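Local coordinates for glycoside hydrolase family 81 (Clostridium thermocellum, PDB 6FOP), which probably hydrolyses beta-1,3-glucans such as laminarin, as a family 81 glycoside hydrolase of the cellulosome, at residues 373-377 against 434-438; 377-381 against 443-447; 386-390 against 401-405; 420-424 against 450-454; 424-429 against 502-507. All coordinates share one frame; numbering follows the deposited sequence. Where two conformers were deposited one is given.

Overall arrangement
All five contacts lie in the C-terminal domain of family 81, an (alpha/alpha)6 barrel. Helix 362-379 is used twice: contacts 1 and 2, with centres 8 Å apart, share Glu-377, whose carboxylate bonds Trp-437 and whose CG lies over the Trp-443 ring. Contacts 2 and 3, with centres 13 Å apart, share two calcium ions: Asp-378 and Glu-386 bind both, while Thr-381 and Lys-389 add carbonyl ligands to one of them. Contacts 4 and 5 share Leu-424 of helix 416-433, and their centres are 9 Å apart. Contact 3 meets contact 4 through Tyr-420 but stays clear of contact 5, with nearest atoms about 12 Å away.

Contact 1: residues 373-377 against 434-438; sequences KSSLE and DPQWA
The indole of Trp-437 carries the aliphatic chain of Lys-373 over one face and the carboxylate of Glu-377 at its edge. Lys-373 CG makes a CH-pi contact, 4.2 Å from the centroid of the five-membered ring of Trp-437 and displaced toward the rim. At the edge, Trp-437 NE1 donates to Glu-377 OE2 over 2.8 Å; the acceptor lies in the ring plane and offers its anti lone pair. The Glu-377 carboxylate is turned 33° from the indole. Beyond the benzo ring, Leu-376 crosses the indole at about a right angle, its CD1 3.9 Å from Trp-437 CH2. These three partners occupy one flank of helix 362-379 in the (alpha/alpha)6 barrel characteristic of the family, whereas Trp-437 belongs to the short helix between helices 416-433 and 440-455. That short helix is N-capped by Asp-434, whose OD1 accepts from Trp-437 N at 2.9 Å, met from above the carboxylate plane. The other oxygen, Asp-434 OD2, forms a salt bridge of 2.7 Å with Lys-373 NZ through its anti lone pair. The lysine chain is extended beyond CG, which lets it run past the indole in the opposite direction and still reach the capping carboxylate.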
# COMPACT_ATOMS: atom_id res chain seq x y z
N LYS A 373 10.37 -4.54 -26.02
CA LYS A 373 10.33 -5.99 -26.17
C LYS A 373 11.70 -6.60 -25.93
O LYS A 373 11.81 -7.57 -25.16
CB LYS A 373 9.80 -6.39 -27.54
CG LYS A 373 8.31 -6.21 -27.75
CD LYS A 373 7.89 -6.73 -29.13
CE LYS A 373 6.39 -6.84 -29.31
NZ LYS A 373 6.07 -7.43 -30.64
N SER A 374 12.74 -6.13 -26.60
CA SER A 374 14.04 -6.81 -26.50
C SER A 374 14.54 -6.77 -25.05
O SER A 374 15.11 -7.75 -24.54
CB SER A 374 15.06 -6.23 -27.47
OG SER A 374 15.36 -4.87 -27.19
N SER A 375 14.33 -5.64 -24.37
CA SER A 375 14.82 -5.55 -23.01
C SER A 375 14.00 -6.42 -22.05
O SER A 375 14.59 -7.07 -21.21
CB SER A 375 14.94 -4.12 -22.54
OG SER A 375 13.68 -3.53 -22.39
N LEU A 376 12.67 -6.44 -22.19
CA LEU A 376 11.85 -7.32 -21.37
C LEU A 376 12.19 -8.79 -21.62
O LEU A 376 12.30 -9.58 -20.69
CB LEU A 376 10.36 -7.06 -21.55
CG LEU A 376 9.87 -5.77 -20.91
CD1 LEU A 376 8.42 -5.57 -21.26
CD2 LEU A 376 10.10 -5.72 -19.40
N GLU A 377 12.40 -9.15 -22.89
CA GLU A 377 12.74 -10.54 -23.21
C GLU A 377 14.09 -10.91 -22.56
O GLU A 377 14.24 -12.00 -22.04
CB GLU A 377 12.75 -10.76 -24.72
CG GLU A 377 11.38 -10.58 -25.37
CD GLU A 377 11.40 -10.55 -26.88
OE1 GLU A 377 12.39 -10.99 -27.49
OE2 GLU A 377 10.38 -10.10 -27.46
N ASP A 434 -0.13 -6.59 -28.87
CA ASP A 434 0.44 -7.83 -29.35
C ASP A 434 0.02 -8.94 -28.40
O ASP A 434 0.73 -9.23 -27.42
CB ASP A 434 1.95 -7.72 -29.48
CG ASP A 434 2.58 -8.94 -30.07
OD1 ASP A 434 1.91 -9.98 -30.17
OD2 ASP A 434 3.78 -8.87 -30.41
N PRO A 435 -1.17 -9.52 -28.66
CA PRO A 435 -1.66 -10.61 -27.82
C PRO A 435 -0.79 -11.86 -27.88
O PRO A 435 -0.81 -12.67 -26.95
CB PRO A 435 -3.07 -10.87 -28.39
CG PRO A 435 -2.99 -10.47 -29.82
CD PRO A 435 -2.02 -9.33 -29.86
N GLN A 436 -0.08 -12.03 -28.98
CA GLN A 436 0.80 -13.17 -29.17
C GLN A 436 1.97 -13.10 -28.17
O GLN A 436 2.22 -14.02 -27.40
CB GLN A 436 1.27 -13.12 -30.65
CG GLN A 436 2.28 -14.12 -31.08
CD GLN A 436 2.71 -13.85 -32.50
OE1 GLN A 436 3.21 -12.77 -32.81
NE2 GLN A 436 2.48 -14.80 -33.37
N TRP A 437 2.64 -11.95 -28.14
CA TRP A 437 3.79 -11.74 -27.24
C TRP A 437 3.43 -11.94 -25.76
O TRP A 437 4.16 -12.55 -24.98
CB TRP A 437 4.32 -10.31 -27.43
CG TRP A 437 5.62 -10.03 -26.76
CD1 TRP A 437 6.87 -10.10 -27.31
CD2 TRP A 437 5.82 -9.58 -25.40
NE1 TRP A 437 7.81 -9.75 -26.42
CE2 TRP A 437 7.21 -9.45 -25.22
CE3 TRP A 437 4.96 -9.29 -24.33
CZ2 TRP A 437 7.78 -9.00 -24.03
CZ3 TRP A 437 5.53 -8.87 -23.13
CH2 TRP A 437 6.92 -8.72 -22.99
N ALA A 438 2.26 -11.43 -25.39
CA ALA A 438 1.80 -11.44 -24.02
C ALA A 438 1.16 -12.75 -23.57
O ALA A 438 0.83 -12.89 -22.39
CB ALA A 438 0.81 -10.29 -23.81

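Contact 2: residues 377-381 against 443-447; sequences EDWFT and WGAMV. With CA (calcium ion), chain C; CA (calcium ion), chain D.
Glu-377 CG lies over the face of Trp-443, and Met-446 CB over that of Phe-380. The first is a CH-pi contact, 3.8 Å from Glu-377 CG to the centroid of the six-membered ring; the Glu-377 carboxylate lies 4° from parallel with the indole while OE2 is hydrogen-bonded to Trp-437. The second spans 4.2 Å from Met-446 CB to the Phe-380 centroid, and bends at chi2 and chi3 (-62° and -71°) bring Met-446 CG and CE round to Phe-380 O. At the end of that ring, Phe-380 CE2 touches Val-447 CG2 at 3.6 Å, and Phe-380 CB lies against Trp-443 CE3. Thr-381 OG1 comes to the edge of the indole, 3.6 Å from Trp-443 CZ3, and donates to Glu-377 O at 2.8 Å, a bond back to the last turn of helix 362-379. Further out, the helix end and the residues after it bind two calcium ions: one takes Asp-378 O, Asp-378 OD1 and Thr-381 O, the other both carboxylate oxygens of Asp-378. Glu-386 and Lys-389 add ligands from the following loop. The contact joins helix 362-379 to helix 440-455, with Glu-5 of strand 2-5 beside Met-446 and Leu-424 and Ala-427 of helix 416-433 beside Val-447.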
# COMPACT_ATOMS: atom_id res chain seq x y z
N GLU A 377 12.40 -9.15 -22.89
CA GLU A 377 12.74 -10.54 -23.21
C GLU A 377 14.09 -10.91 -22.56
O GLU A 377 14.24 -12.00 -22.04
CB GLU A 377 12.75 -10.76 -24.72
CG GLU A 377 11.38 -10.58 -25.37
CD GLU A 377 11.40 -10.55 -26.88
OE1 GLU A 377 12.39 -10.99 -27.49
OE2 GLU A 377 10.38 -10.10 -27.46
N ASP A 378 15.03 -9.97 -22.53
CA ASP A 378 16.33 -10.19 -21.86
C ASP A 378 16.10 -10.35 -20.33
O ASP A 378 16.50 -11.36 -19.73
CB ASP A 378 17.32 -9.05 -22.21
CG ASP A 378 18.73 -9.30 -21.70
OD1 ASP A 378 18.97 -10.20 -20.84
OD2 ASP A 378 19.65 -8.59 -22.19
N TRP A 379 15.45 -9.37 -19.72
CA TRP A 379 15.20 -9.46 -18.29
C TRP A 379 14.47 -10.74 -17.92
O TRP A 379 14.72 -11.29 -16.85
CB TRP A 379 14.45 -8.23 -17.77
CG TRP A 379 15.33 -7.03 -17.50
CD1 TRP A 379 15.58 -5.97 -18.34
CD2 TRP A 379 16.06 -6.76 -16.31
NE1 TRP A 379 16.41 -5.09 -17.74
CE2 TRP A 379 16.70 -5.53 -16.47
CE3 TRP A 379 16.20 -7.43 -15.09
CZ2 TRP A 379 17.52 -4.98 -15.48
CZ3 TRP A 379 16.99 -6.90 -14.12
CH2 TRP A 379 17.63 -5.68 -14.30
N PHE A 380 13.53 -11.18 -18.77
CA PHE A 380 12.70 -12.34 -18.51
C PHE A 380 13.32 -13.67 -18.90
O PHE A 380 12.63 -14.69 -18.89
CB PHE A 380 11.30 -12.18 -19.17
CG PHE A 380 10.45 -11.07 -18.63
CD1 PHE A 380 10.65 -10.52 -17.36
CD2 PHE A 380 9.41 -10.57 -19.40
CE1 PHE A 380 9.83 -9.50 -16.89
CE2 PHE A 380 8.59 -9.58 -18.93
CZ PHE A 380 8.80 -9.04 -17.67
N THR A 381 14.63 -13.65 -19.20
CA THR A 381 15.41 -14.85 -19.48
C THR A 381 16.69 -14.82 -18.63
O THR A 381 17.43 -13.85 -18.65
CB THR A 381 15.81 -14.89 -20.97
OG1 THR A 381 14.63 -14.78 -21.78
CG2 THR A 381 16.52 -16.18 -21.30
N TRP A 443 5.69 -14.56 -23.32
CA TRP A 443 6.27 -13.77 -22.23
C TRP A 443 5.33 -13.54 -21.05
O TRP A 443 5.76 -12.98 -20.02
CB TRP A 443 6.83 -12.44 -22.80
CG TRP A 443 7.84 -12.79 -23.85
CD1 TRP A 443 7.66 -12.79 -25.23
CD2 TRP A 443 9.13 -13.33 -23.63
NE1 TRP A 443 8.78 -13.27 -25.84
CE2 TRP A 443 9.70 -13.62 -24.90
CE3 TRP A 443 9.88 -13.60 -22.47
CZ2 TRP A 443 10.98 -14.15 -25.03
CZ3 TRP A 443 11.17 -14.11 -22.61
CH2 TRP A 443 11.70 -14.39 -23.88
N GLY A 444 4.06 -13.93 -21.18
CA GLY A 444 3.09 -13.66 -20.13
C GLY A 444 3.35 -14.41 -18.84
O GLY A 444 3.01 -13.90 -17.75
N ALA A 445 3.98 -15.59 -18.92
CA ALA A 445 4.27 -16.33 -17.68
C ALA A 445 5.28 -15.60 -16.76
O ALA A 445 5.06 -15.48 -15.53
CB ALA A 445 4.73 -17.74 -18.00
N MET A 446 6.34 -15.04 -17.35
CA MET A 446 7.27 -14.25 -16.54
C MET A 446 6.64 -12.95 -16.04
O MET A 446 6.85 -12.56 -14.87
CB MET A 446 8.58 -13.98 -17.29
CG MET A 446 9.54 -15.16 -17.37
SD MET A 446 10.11 -15.73 -15.75
CE MET A 446 11.20 -14.34 -15.32
N VAL A 447 5.83 -12.29 -16.88
CA VAL A 447 5.12 -11.10 -16.43
C VAL A 447 4.29 -11.42 -15.18
O VAL A 447 4.30 -10.68 -14.17
CB VAL A 447 4.22 -10.51 -17.53
CG1 VAL A 447 3.33 -9.38 -17.00
CG2 VAL A 447 5.06 -10.00 -18.70
CA CA C . 18.73 -12.04 -19.41
CA CA D . 21.48 -10.25 -21.43
O HOH W 1 22.66 -8.97 -22.94
O HOH W 2 22.42 -9.10 -19.81
O HOH W 3 20.74 -11.70 -23.15
O HOH W 4 23.42 -11.61 -21.84

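Contact 3: residues 386-390 against 401-405; sequences ETAKL and IGYPS. With CA (calcium ion), chain C; CA (calcium ion), chain D; ACT (acetate ion), chain X.
A G1 beta bulge opens the two-stranded antiparallel hairpin 390-394/399-403, where Lys-389 and Leu-390 both face Tyr-403 at the end of a calcium-binding loop to which Lys-389 belongs. Tyr-403 O receives Lys-389 N at 2.8 Å, in the carbonyl plane, and also a weak bond from Leu-390 N. In return Tyr-403 N donates to Leu-390 O over 3.0 Å, nearly along the C=O axis, which completes the hydrogen-bonded pair Leu-390/Tyr-403. Gly-402 CA adds a CA-H...O contact to the same Leu-390 O at 3.4 Å. The side chains of this pair share one face of the hairpin, Leu-390 CD1 lying at the edge of the Tyr-403 ring. Ala-388 CB packs on Pro-404 CD at 3.8 Å, and Pro-404 follows a cis peptide bond. The bulge residue has a positive phi (68°), and its carbonyl, Lys-389 O, binds one calcium at 2.3 Å. The carboxylate of Glu-386 grips that ion with both oxygens, while Glu-386 OE2 bridges to the second calcium. A water on this second ion donates to Ala-388 O, tying the loop backbone to the metal site. Trp-379 of helix 362-379 packs against Lys-389 and Pro-404, Tyr-403 OH is hydrogen-bonded to Lys-19 O, and Tyr-420 of helix 416-433 bonds weakly to Gly-402 N.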
# COMPACT_ATOMS: atom_id res chain seq x y z
N GLU A 386 24.97 -15.49 -16.85
CA GLU A 386 24.57 -14.10 -17.03
C GLU A 386 24.57 -13.43 -15.67
O GLU A 386 24.14 -14.04 -14.69
CB GLU A 386 23.18 -14.03 -17.66
CG GLU A 386 22.78 -12.66 -18.15
CD GLU A 386 21.39 -12.62 -18.79
OE1 GLU A 386 20.52 -13.44 -18.42
OE2 GLU A 386 21.13 -11.72 -19.62
N THR A 387 25.08 -12.21 -15.58
CA THR A 387 25.14 -11.50 -14.30
C THR A 387 24.27 -10.27 -14.20
O THR A 387 24.12 -9.71 -13.10
CB THR A 387 26.57 -11.09 -13.98
OG1 THR A 387 27.07 -10.30 -15.06
CG2 THR A 387 27.44 -12.32 -13.81
N ALA A 388 23.72 -9.83 -15.33
CA ALA A 388 22.82 -8.69 -15.35
C ALA A 388 21.65 -8.98 -16.27
O ALA A 388 21.77 -9.72 -17.24
CB ALA A 388 23.55 -7.46 -15.84
N LYS A 389 20.52 -8.39 -15.92
CA LYS A 389 19.28 -8.50 -16.65
C LYS A 389 18.74 -9.92 -16.56
O LYS A 389 18.62 -10.64 -17.54
CB LYS A 389 19.37 -7.98 -18.10
CG LYS A 389 19.90 -6.57 -18.23
CD LYS A 389 19.89 -6.11 -19.69
CE LYS A 389 20.24 -4.64 -19.80
NZ LYS A 389 21.59 -4.31 -19.25
N LEU A 390 18.39 -10.26 -15.33
CA LEU A 390 17.83 -11.57 -15.02
C LEU A 390 17.10 -11.48 -13.69
O LEU A 390 17.34 -10.55 -12.89
CB LEU A 390 18.92 -12.66 -14.94
CG LEU A 390 19.96 -12.39 -13.84
CD1 LEU A 390 19.70 -13.19 -12.57
CD2 LEU A 390 21.38 -12.50 -14.29
N ILE A 401 13.95 -11.57 -7.29
CA ILE A 401 14.84 -10.42 -7.18
C ILE A 401 15.50 -10.24 -8.54
O ILE A 401 16.10 -11.16 -9.08
CB ILE A 401 15.94 -10.64 -6.11
CG1 ILE A 401 15.30 -10.93 -4.72
CG2 ILE A 401 16.91 -9.46 -6.06
CD1 ILE A 401 16.28 -11.49 -3.72
N GLY A 402 15.40 -9.03 -9.08
CA GLY A 402 16.11 -8.72 -10.32
C GLY A 402 17.52 -8.24 -10.05
O GLY A 402 17.76 -7.47 -9.10
N TYR A 403 18.45 -8.63 -10.92
CA TYR A 403 19.86 -8.18 -10.83
C TYR A 403 20.26 -7.49 -12.13
O TYR A 403 19.97 -8.05 -13.19
CB TYR A 403 20.82 -9.31 -10.50
CG TYR A 403 20.61 -9.86 -9.10
CD1 TYR A 403 20.88 -9.09 -7.96
CD2 TYR A 403 20.09 -11.13 -8.92
CE1 TYR A 403 20.63 -9.59 -6.69
CE2 TYR A 403 19.86 -11.63 -7.65
CZ TYR A 403 20.14 -10.87 -6.54
OH TYR A 403 19.89 -11.43 -5.30
N PRO A 404 20.92 -6.33 -12.08
CA PRO A 404 21.37 -5.66 -10.85
C PRO A 404 20.25 -5.02 -10.02
O PRO A 404 19.23 -4.57 -10.56
CB PRO A 404 22.33 -4.56 -11.34
CG PRO A 404 22.39 -4.69 -12.82
CD PRO A 404 21.38 -5.65 -13.31
N SER A 405 20.44 -5.08 -8.71
CA SER A 405 19.48 -4.57 -7.75
C SER A 405 19.82 -3.14 -7.39
O SER A 405 20.88 -2.61 -7.80
CB SER A 405 19.59 -5.40 -6.48
OG SER A 405 20.91 -5.34 -5.99
CA CA C . 18.73 -12.04 -19.41
CA CA D . 21.48 -10.25 -21.43
C ACT X . 28.57 -6.91 -15.45
O ACT X . 29.06 -5.82 -15.03
OXT ACT X . 27.36 -7.21 -15.30
CH3 ACT X . 29.46 -7.89 -16.15
O HOH W 2 22.42 -9.10 -19.81
O HOH W 1 22.66 -8.97 -22.94
O HOH W 3 20.74 -11.70 -23.15
O HOH W 4 23.42 -11.61 -21.84

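Contact 4: residues 420-424 against 450-454; sequences YGYFL and LIKDI
With CG opposite the carbonyl carbon (chi1 -60°), Tyr-420 lays its ring across the side chain of Leu-450; the two side chains cross at about a right angle, with Leu-450 CG over one face of the ring. Ile-454 takes the less usual setting, CG1 between the backbone N and the carbonyl carbon (chi1 67°), which aims CG2 at the tyrosine and CD1 at Leu-424: Ile-454 CG2 reaches Tyr-420 CD2 at 3.8 Å, while Ile-454 CD1 goes to Leu-424 CD1 at 3.9 Å, tip to tip. The other branch of Leu-424, CD2, sits 3.6 Å from Ile-451 CG1 and also touches Leu-450 CB. Leu-450 CD2 in turn reaches Phe-423 CB at 3.8 Å, so that the leucine is lodged among three residues of helix 416-433. This is buried antiparallel helix packing inside the (alpha/alpha)6 barrel of the family: the axes of segments 420-424 and 450-454 approach to 10.3 Å, with 149° between their directions. The one charged group at the interface, Asp-453, puts OD2 at the edge of the tyrosine ring, 3.4 Å from Tyr-420 CE2. Its oxygens are well supplied elsewhere: OD2 is bonded to His-416 ND1, and OD1 forms a salt bridge with Arg-468 as well as hydrogen bonds to Thr-399 and Leu-400. Tyr-420 OH is hydrogen-bonded to Leu-400 O, tying the ring to strand 399-403.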
# COMPACT_ATOMS: atom_id res chain seq x y z
N TYR A 420 9.07 -3.05 -10.05
CA TYR A 420 8.42 -3.93 -11.01
C TYR A 420 7.20 -3.29 -11.66
O TYR A 420 6.81 -3.70 -12.74
CB TYR A 420 8.08 -5.26 -10.38
CG TYR A 420 9.25 -6.06 -9.84
CD1 TYR A 420 10.56 -5.70 -10.06
CD2 TYR A 420 9.02 -7.17 -9.04
CE1 TYR A 420 11.61 -6.41 -9.54
CE2 TYR A 420 10.05 -7.88 -8.50
CZ TYR A 420 11.35 -7.50 -8.73
OH TYR A 420 12.41 -8.18 -8.20
N GLY A 421 6.59 -2.30 -11.03
CA GLY A 421 5.47 -1.60 -11.63
C GLY A 421 5.81 -1.04 -13.02
O GLY A 421 4.98 -1.08 -13.92
N TYR A 422 7.03 -0.52 -13.16
CA TYR A 422 7.47 -0.00 -14.45
C TYR A 422 7.59 -1.11 -15.50
O TYR A 422 7.22 -0.92 -16.67
CB TYR A 422 8.80 0.72 -14.31
CG TYR A 422 8.74 2.02 -13.56
CD1 TYR A 422 8.14 3.15 -14.10
CD2 TYR A 422 9.34 2.17 -12.29
CE1 TYR A 422 8.12 4.35 -13.42
CE2 TYR A 422 9.31 3.39 -11.61
CZ TYR A 422 8.69 4.48 -12.17
OH TYR A 422 8.65 5.69 -11.51
N PHE A 423 8.13 -2.27 -15.10
CA PHE A 423 8.24 -3.42 -16.01
C PHE A 423 6.84 -3.89 -16.44
O PHE A 423 6.60 -4.19 -17.62
CB PHE A 423 8.97 -4.61 -15.34
CG PHE A 423 10.46 -4.46 -15.23
CD1 PHE A 423 11.04 -3.53 -14.37
CD2 PHE A 423 11.31 -5.27 -15.97
CE1 PHE A 423 12.42 -3.39 -14.28
CE2 PHE A 423 12.69 -5.15 -15.88
CZ PHE A 423 13.25 -4.18 -15.04
N LEU A 424 5.91 -3.91 -15.48
CA LEU A 424 4.55 -4.32 -15.75
C LEU A 424 3.84 -3.34 -16.67
O LEU A 424 3.05 -3.75 -17.52
CB LEU A 424 3.78 -4.50 -14.44
CG LEU A 424 4.29 -5.63 -13.54
CD1 LEU A 424 3.52 -5.58 -12.22
CD2 LEU A 424 4.17 -6.98 -14.21
N LEU A 450 6.23 -11.58 -11.91
CA LEU A 450 6.48 -10.25 -11.30
C LEU A 450 5.23 -9.78 -10.57
O LEU A 450 5.34 -9.23 -9.46
CB LEU A 450 6.91 -9.18 -12.34
CG LEU A 450 8.39 -9.12 -12.63
CD1 LEU A 450 8.94 -10.36 -13.25
CD2 LEU A 450 8.69 -7.89 -13.50
N ILE A 451 4.06 -9.98 -11.16
CA ILE A 451 2.81 -9.63 -10.48
C ILE A 451 2.70 -10.41 -9.15
O ILE A 451 2.38 -9.81 -8.11
CB ILE A 451 1.56 -9.88 -11.35
CG1 ILE A 451 1.64 -9.05 -12.64
CG2 ILE A 451 0.28 -9.55 -10.55
CD1 ILE A 451 0.49 -9.28 -13.60
N LYS A 452 2.98 -11.70 -9.19
CA LYS A 452 2.90 -12.53 -7.99
C LYS A 452 3.92 -12.14 -6.96
O LYS A 452 3.63 -12.22 -5.75
CB LYS A 452 2.97 -14.04 -8.30
CG LYS A 452 1.73 -14.57 -8.97
CD LYS A 452 1.90 -16.03 -9.36
CE LYS A 452 0.56 -16.67 -9.68
NZ LYS A 452 -0.18 -17.01 -8.44
N ASP A 453 5.12 -11.73 -7.35
CA ASP A 453 6.06 -11.31 -6.34
C ASP A 453 5.52 -10.12 -5.52
O ASP A 453 5.68 -10.10 -4.31
CB ASP A 453 7.43 -10.94 -6.93
CG ASP A 453 8.42 -10.54 -5.85
OD1 ASP A 453 8.89 -11.44 -5.10
OD2 ASP A 453 8.71 -9.33 -5.75
N ILE A 454 4.88 -9.14 -6.18
CA ILE A 454 4.46 -7.93 -5.48
C ILE A 454 3.03 -7.95 -4.98
O ILE A 454 2.71 -7.23 -4.04
CB ILE A 454 4.69 -6.67 -6.32
CG1 ILE A 454 3.78 -6.60 -7.58
CG2 ILE A 454 6.18 -6.57 -6.66
CD1 ILE A 454 3.93 -5.30 -8.36

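Contact 5: residues 424-429 against 502-507; sequences LHAAAQ and QAIILW
Gln-502 sets its NE2 over the centre of the His-425 imidazole, 3.6 Å from His-425 CG, with the amide plane almost perpendicular to the ring (87°). Its CG lies between the backbone N and carbonyl carbon, and a bend at chi2 brings NE2, also hydrogen-bonded to Asn-499, back over the imidazole. His-425 NE2 accepts from Gln-429 NE2 at 3.1 Å, an almost straight bond (175°) that would restrain the imidazole, although the donor sits somewhat out of its plane; Gln-429 NE2 also bonds Pro-307 O. Leu-506 runs beside His-425, its CD1 also 4.0 Å from Gln-429 NE2. Small side chains let the backbones come close: Ala-503 CB lies 3.4 Å from His-425 N, and Ala-428 CB packs on Leu-506 CB. Trp-507 presents its edge, CZ3 3.5 Å from Ala-427 O, while its NE1 bonds Glu-448. The side chains of Leu-424 and Ile-504 lie side by side and point the same way, Leu-424 CD1 4.1 Å from Ile-504 CG1. This is near-parallel helix packing within the barrel, the short axes 8.3 Å apart and inclined by 24°. Val-447 and Ile-451 of helix 440-455 touch Trp-507, Ser-350 of helix 339-359 touches His-425, and Ile-516 of helix 514-534 packs on Ile-504.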
# COMPACT_ATOMS: atom_id res chain seq x y z
N LEU A 424 5.91 -3.91 -15.48
CA LEU A 424 4.55 -4.32 -15.75
C LEU A 424 3.84 -3.34 -16.67
O LEU A 424 3.05 -3.75 -17.52
CB LEU A 424 3.78 -4.50 -14.44
CG LEU A 424 4.29 -5.63 -13.54
CD1 LEU A 424 3.52 -5.58 -12.22
CD2 LEU A 424 4.17 -6.98 -14.21
N HIS A 425 4.12 -2.05 -16.51
CA HIS A 425 3.53 -1.04 -17.38
C HIS A 425 3.95 -1.30 -18.85
O HIS A 425 3.11 -1.35 -19.75
CB HIS A 425 3.82 0.37 -16.93
CG HIS A 425 3.06 1.40 -17.69
ND1 HIS A 425 3.37 2.73 -17.65
CD2 HIS A 425 1.97 1.29 -18.50
CE1 HIS A 425 2.52 3.40 -18.41
NE2 HIS A 425 1.68 2.56 -18.95
N ALA A 426 5.25 -1.50 -19.05
CA ALA A 426 5.75 -1.77 -20.39
C ALA A 426 5.15 -3.04 -20.94
O ALA A 426 4.76 -3.09 -22.11
CB ALA A 426 7.26 -1.83 -20.38
N ALA A 427 5.08 -4.08 -20.13
CA ALA A 427 4.49 -5.35 -20.59
C ALA A 427 3.03 -5.18 -20.97
O ALA A 427 2.58 -5.75 -21.96
CB ALA A 427 4.62 -6.40 -19.52
N ALA A 428 2.29 -4.42 -20.18
CA ALA A 428 0.89 -4.14 -20.48
C ALA A 428 0.72 -3.38 -21.79
O ALA A 428 -0.21 -3.69 -22.58
CB ALA A 428 0.23 -3.40 -19.33
N GLN A 429 1.55 -2.35 -22.01
CA GLN A 429 1.46 -1.63 -23.28
C GLN A 429 1.76 -2.56 -24.46
O GLN A 429 1.10 -2.45 -25.51
CB GLN A 429 2.39 -0.43 -23.28
CG GLN A 429 2.04 0.69 -22.30
CD GLN A 429 0.69 1.33 -22.55
OE1 GLN A 429 0.09 1.17 -23.61
NE2 GLN A 429 0.18 2.06 -21.56
N GLN A 502 -2.04 0.27 -11.55
CA GLN A 502 -2.64 0.57 -12.87
C GLN A 502 -2.12 -0.34 -13.96
O GLN A 502 -2.85 -0.75 -14.84
CB GLN A 502 -2.52 2.06 -13.23
CG GLN A 502 -1.11 2.56 -13.54
CD GLN A 502 -0.73 2.47 -15.00
OE1 GLN A 502 -1.58 2.54 -15.88
NE2 GLN A 502 0.57 2.36 -15.24
N ALA A 503 -0.83 -0.66 -13.89
CA ALA A 503 -0.26 -1.58 -14.87
C ALA A 503 -0.92 -2.96 -14.78
O ALA A 503 -1.12 -3.60 -15.81
CB ALA A 503 1.24 -1.71 -14.67
N ILE A 504 -1.22 -3.43 -13.56
CA ILE A 504 -1.92 -4.70 -13.37
C ILE A 504 -3.33 -4.65 -13.98
O ILE A 504 -3.77 -5.61 -14.65
CB ILE A 504 -1.94 -5.09 -11.89
CG1 ILE A 504 -0.52 -5.45 -11.43
CG2 ILE A 504 -2.84 -6.28 -11.66
CD1 ILE A 504 -0.40 -5.74 -9.96
N ILE A 505 -4.03 -3.54 -13.81
CA ILE A 505 -5.34 -3.38 -14.45
C ILE A 505 -5.21 -3.55 -15.97
O ILE A 505 -5.95 -4.31 -16.61
CB ILE A 505 -5.99 -2.01 -14.15
CG1 ILE A 505 -6.25 -1.83 -12.64
CG2 ILE A 505 -7.28 -1.82 -14.94
CD1 ILE A 505 -6.76 -0.47 -12.25
N LEU A 506 -4.26 -2.81 -16.54
CA LEU A 506 -4.07 -2.85 -17.99
C LEU A 506 -3.67 -4.22 -18.47
O LEU A 506 -4.19 -4.69 -19.49
CB LEU A 506 -3.05 -1.82 -18.45
CG LEU A 506 -3.33 -0.34 -18.26
CD1 LEU A 506 -2.15 0.54 -18.73
CD2 LEU A 506 -4.63 0.05 -18.97
N TRP A 507 -2.75 -4.88 -17.76
CA TRP A 507 -2.36 -6.24 -18.14
C TRP A 507 -3.52 -7.21 -18.12
O TRP A 507 -3.73 -7.97 -19.05
CB TRP A 507 -1.25 -6.73 -17.20
CG TRP A 507 -0.84 -8.13 -17.48
CD1 TRP A 507 -1.29 -9.26 -16.85
CD2 TRP A 507 0.05 -8.58 -18.51
NE1 TRP A 507 -0.74 -10.38 -17.42
CE2 TRP A 507 0.08 -9.99 -18.45
CE3 TRP A 507 0.82 -7.93 -19.48
CZ2 TRP A 507 0.88 -10.77 -19.29
CZ3 TRP A 507 1.59 -8.70 -20.32
CH2 TRP A 507 1.62 -10.10 -20.22